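Local coordinates for protein possible phosphoglycerate mutase GPM2 (Mycobacterium tuberculosis, PDB 2A6P) that removes phosphate from a broad range of phosphorylated substrates and can serve as a fructose-1,6-bisphosphatase in gluconeogenesis, at residues R28-G32 with T33-L37; W111-T115 with H116-A120. One frame throughout, in Å; residues are numbered along the deposited sequence.

Contact 1: residues R28-G32 with T33-L37; sequences RHTGG and TEVEL. With SO4 (sulfate ion), chain C.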
# COMPACT_ATOMS: atom_id res chain seq x y z
N ARG A 28 14.01 10.01 15.07
CA ARG A 28 13.46 10.87 16.11
C ARG A 28 12.06 11.34 15.73
O ARG A 28 11.79 11.62 14.57
CB ARG A 28 14.37 12.08 16.33
CG ARG A 28 15.81 11.71 16.68
CD ARG A 28 16.69 12.95 16.88
NE ARG A 28 16.35 13.70 18.09
CZ ARG A 28 17.00 14.79 18.49
NH1 ARG A 28 18.02 15.26 17.77
NH2 ARG A 28 16.63 15.42 19.61
N HIS A 29 11.16 11.39 16.70
CA HIS A 29 9.79 11.84 16.46
C HIS A 29 9.74 13.36 16.44
O HIS A 29 10.09 14.00 17.43
CB HIS A 29 8.85 11.29 17.53
CG HIS A 29 8.58 9.81 17.40
ND1 HIS A 29 9.53 8.85 17.69
CD2 HIS A 29 7.48 9.14 16.98
CE1 HIS A 29 9.03 7.65 17.44
NE2 HIS A 29 7.79 7.80 17.01
N THR A 30 9.32 13.92 15.31
CA THR A 30 9.23 15.37 15.14
C THR A 30 7.77 15.81 14.93
O THR A 30 7.12 15.40 13.98
CB THR A 30 10.05 15.85 13.91
OG1 THR A 30 11.36 15.27 13.96
CG2 THR A 30 10.18 17.37 13.91
N GLY A 31 7.28 16.63 15.85
CA GLY A 31 5.91 17.11 15.78
C GLY A 31 5.92 18.59 15.47
O GLY A 31 6.10 18.98 14.31
N GLY A 32 5.74 19.43 16.49
CA GLY A 32 5.75 20.86 16.27
C GLY A 32 7.13 21.45 16.00
O GLY A 32 7.23 22.56 15.46
N THR A 33 8.19 20.74 16.38
CA THR A 33 9.55 21.23 16.17
C THR A 33 9.82 21.55 14.69
O THR A 33 9.57 20.74 13.81
CB THR A 33 10.59 20.21 16.66
OG1 THR A 33 10.35 19.92 18.04
CG2 THR A 33 12.00 20.77 16.52
N GLU A 34 10.36 22.74 14.43
CA GLU A 34 10.66 23.17 13.07
C GLU A 34 12.06 22.76 12.61
O GLU A 34 13.02 23.52 12.73
CB GLU A 34 10.52 24.69 12.97
CG GLU A 34 9.10 25.19 13.17
CD GLU A 34 8.16 24.82 12.02
OE1 GLU A 34 8.62 24.21 11.03
OE2 GLU A 34 6.96 25.14 12.12
N VAL A 35 12.15 21.55 12.08
CA VAL A 35 13.42 21.02 11.59
C VAL A 35 13.47 21.27 10.08
O VAL A 35 12.44 21.23 9.40
CB VAL A 35 13.52 19.50 11.88
CG1 VAL A 35 14.81 18.94 11.31
CG2 VAL A 35 13.48 19.27 13.37
N GLU A 36 14.65 21.54 9.56
CA GLU A 36 14.81 21.81 8.13
C GLU A 36 15.06 20.53 7.33
O GLU A 36 15.48 19.52 7.88
CB GLU A 36 15.98 22.77 7.90
CG GLU A 36 15.80 24.14 8.53
CD GLU A 36 14.71 24.94 7.84
OE1 GLU A 36 13.75 25.36 8.53
OE2 GLU A 36 14.82 25.16 6.61
N LEU A 37 14.79 20.60 6.03
CA LEU A 37 15.03 19.49 5.13
C LEU A 37 16.54 19.45 4.93
O LEU A 37 17.19 20.49 4.96
CB LEU A 37 14.38 19.74 3.76
CG LEU A 37 12.86 19.76 3.60
CD1 LEU A 37 12.55 20.03 2.13
CD2 LEU A 37 12.24 18.44 4.03
S SO4 C . 10.26 13.70 10.63
O1 SO4 C . 10.53 12.73 9.51
O2 SO4 C . 11.33 14.82 10.51
O3 SO4 C . 9.01 14.32 10.41
O4 SO4 C . 10.61 12.97 11.82
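Thr30 reaches the flat peptide group of Thr33 with its methyl: CG2 stands 3.4 Å from Thr33 O, approaching obliquely rather than over a face or in the plane. Trp23, from a neighbouring loop, touches the side chains of Thr30, Thr33 and Val35 and also takes the guanidinium of Arg28 in a cation-pi contact. The methyl of Thr30 has a second partner in Val35 CG2, 3.8 Å away, and the two side chains cross at about a right angle. With CG2 anti to the backbone N (OG1 beside it, chi1 -48°), Thr30 sends its methyl into the turn and its hydroxyl out to the sulfate. There OG1 donates to O4 of the ion over 3.2 Å. Within 33-37, Thr33 O also accepts a weak bond from Val35 N at 3.2 Å. Glu97 takes Gly31 N and Thr33 OG1, Arg69 holds the carbonyl oxygens of Gly31 and Thr33, and Glu34 pairs with Arg67. Arg17 NH2 and Thr21 OG1 also hydrogen-bond to the sulfate. The ion probably comes from the crystallisation liquor, yet the Thr30 side chain lies about 6 Å from that of His18, the inferred phosphohistidine. Such a polar cluster is consistent with a site for a substrate phosphate, with Thr30 turning its hydroxyl to the anion and its methyl against Thr33 O and the Val35 side chain.

Contact 2: residues W111-T115 with H116-A120; sequences WLVWT and HGCPA
Trp111 and His116 make the aromatic part of this helical turn, an offset edge-to-face pair in which the indole presents its edge to the imidazole face. The planes stand at 75° and the centroids of the five-membered ring and the imidazole are 5.0 Å apart. Over that same imidazole comes a CH-pi contact from Trp111 CA, 3.6 Å from the ring centroid. Hydrogen bonds then tie the turn together. Trp111 NE1 donates almost straight (172°) to Gly117 O at 3.0 Å, the oxygen lying in the indole plane; CG anti to the backbone N lays the ring over Val113 N and carries NE1 to that oxygen. Leu112 O accepts from both Thr115 N and His116 N, the latter at 3.0 Å, while Gly117 N to Val113 O is a weak bond. Gly117 leaves the helix with a positive phi of 88°, where a side chain would jam against His116 O, which calls for glycine. One water bridges Thr115 OG1 and His116 NE2. The apolar share is small: Val113 CG2 meets Cys118 SG at 4.1 Å. Beyond the turn, Trp111 rests on helix 101-105, Val113 and Trp114 lean on helix 153-163, Leu112 packs against Val190 of the second subunit, and the chain runs on to helix 124-141.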
# COMPACT_ATOMS: atom_id res chain seq x y z
N TRP A 111 5.23 0.29 23.64
CA TRP A 111 4.74 1.49 22.96
C TRP A 111 4.69 1.51 21.43
O TRP A 111 5.63 1.09 20.75
CB TRP A 111 5.53 2.71 23.41
CG TRP A 111 5.01 4.01 22.85
CD1 TRP A 111 4.01 4.80 23.37
CD2 TRP A 111 5.44 4.66 21.65
NE1 TRP A 111 3.81 5.90 22.57
CE2 TRP A 111 4.67 5.84 21.50
CE3 TRP A 111 6.41 4.36 20.67
CZ2 TRP A 111 4.84 6.72 20.43
CZ3 TRP A 111 6.58 5.24 19.61
CH2 TRP A 111 5.80 6.40 19.49
N LEU A 112 3.57 2.02 20.92
CA LEU A 112 3.33 2.23 19.49
C LEU A 112 2.46 3.47 19.57
O LEU A 112 1.53 3.52 20.37
CB LEU A 112 2.53 1.11 18.84
CG LEU A 112 3.21 -0.16 18.35
CD1 LEU A 112 2.14 -1.07 17.74
CD2 LEU A 112 4.31 0.15 17.32
N VAL A 113 2.76 4.48 18.77
CA VAL A 113 1.96 5.69 18.83
C VAL A 113 0.50 5.35 18.55
O VAL A 113 -0.41 5.95 19.12
CB VAL A 113 2.48 6.75 17.81
CG1 VAL A 113 2.37 6.22 16.39
CG2 VAL A 113 1.70 8.05 17.99
N TRP A 114 0.29 4.36 17.69
CA TRP A 114 -1.04 3.91 17.27
C TRP A 114 -1.97 3.39 18.34
O TRP A 114 -3.20 3.49 18.22
CB TRP A 114 -0.90 2.84 16.18
CG TRP A 114 -0.02 3.31 15.10
CD1 TRP A 114 1.29 2.98 14.90
CD2 TRP A 114 -0.35 4.30 14.13
NE1 TRP A 114 1.80 3.72 13.86
CE2 TRP A 114 0.82 4.54 13.37
CE3 TRP A 114 -1.52 5.02 13.83
CZ2 TRP A 114 0.85 5.47 12.32
CZ3 TRP A 114 -1.48 5.94 12.78
CH2 TRP A 114 -0.30 6.16 12.05
N THR A 115 -1.40 2.82 19.40
CA THR A 115 -2.19 2.27 20.49
C THR A 115 -2.07 3.07 21.80
O THR A 115 -3.01 3.12 22.59
CB THR A 115 -1.78 0.81 20.74
OG1 THR A 115 -0.36 0.76 20.96
CG2 THR A 115 -2.12 -0.06 19.54
N HIS A 116 -0.92 3.70 22.01
CA HIS A 116 -0.70 4.46 23.24
C HIS A 116 -0.91 5.97 23.16
O HIS A 116 -1.49 6.58 24.07
CB HIS A 116 0.71 4.22 23.78
CG HIS A 116 1.04 2.78 23.99
ND1 HIS A 116 1.88 2.36 25.00
CD2 HIS A 116 0.67 1.66 23.33
CE1 HIS A 116 2.01 1.05 24.95
NE2 HIS A 116 1.28 0.60 23.94
N GLY A 117 -0.44 6.59 22.09
CA GLY A 117 -0.56 8.02 21.99
C GLY A 117 0.66 8.63 22.67
O GLY A 117 1.61 7.91 23.00
N CYS A 118 0.63 9.94 22.91
CA CYS A 118 1.77 10.61 23.53
C CYS A 118 1.40 11.43 24.76
O CYS A 118 0.44 12.20 24.74
CB CYS A 118 2.45 11.52 22.50
SG CYS A 118 2.87 10.70 20.95
N PRO A 119 2.16 11.27 25.86
CA PRO A 119 1.88 12.02 27.08
C PRO A 119 2.15 13.52 26.91
O PRO A 119 3.25 13.92 26.50
CB PRO A 119 2.80 11.35 28.10
CG PRO A 119 3.95 10.88 27.27
CD PRO A 119 3.28 10.32 26.05
N ALA A 120 1.12 14.32 27.20
CA ALA A 120 1.19 15.78 27.07
C ALA A 120 1.05 16.21 25.61
O ALA A 120 1.39 17.34 25.26
CB ALA A 120 2.51 16.32 27.65
O HOH W 1 1.37 -1.46 21.48
O HOH W 2 -4.26 5.08 24.29

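Contact 1 comes first along the chain, in the loop between strand 13-17 and helix 39-53; contact 2 follows much later, at the short helix 113-116 and the loop leading to helix 124-141. Neither adds a strand to the mixed sheet, and both belong to the histidine phosphatase fold. Their centres are 18 Å apart, but they touch directly, with His29 NE2 3.5 Å from Trp111 CH2. Both lie near the probable acid-base residue Glu90: Gly31 is about 4 Å from the Glu90 side chain, and the Trp114 side chain about 7 Å from that same side chain. A loop and a short helix with its following loop, distant in sequence, thus meet beside the active site, one binding the sulfate and the other also meeting the second subunit.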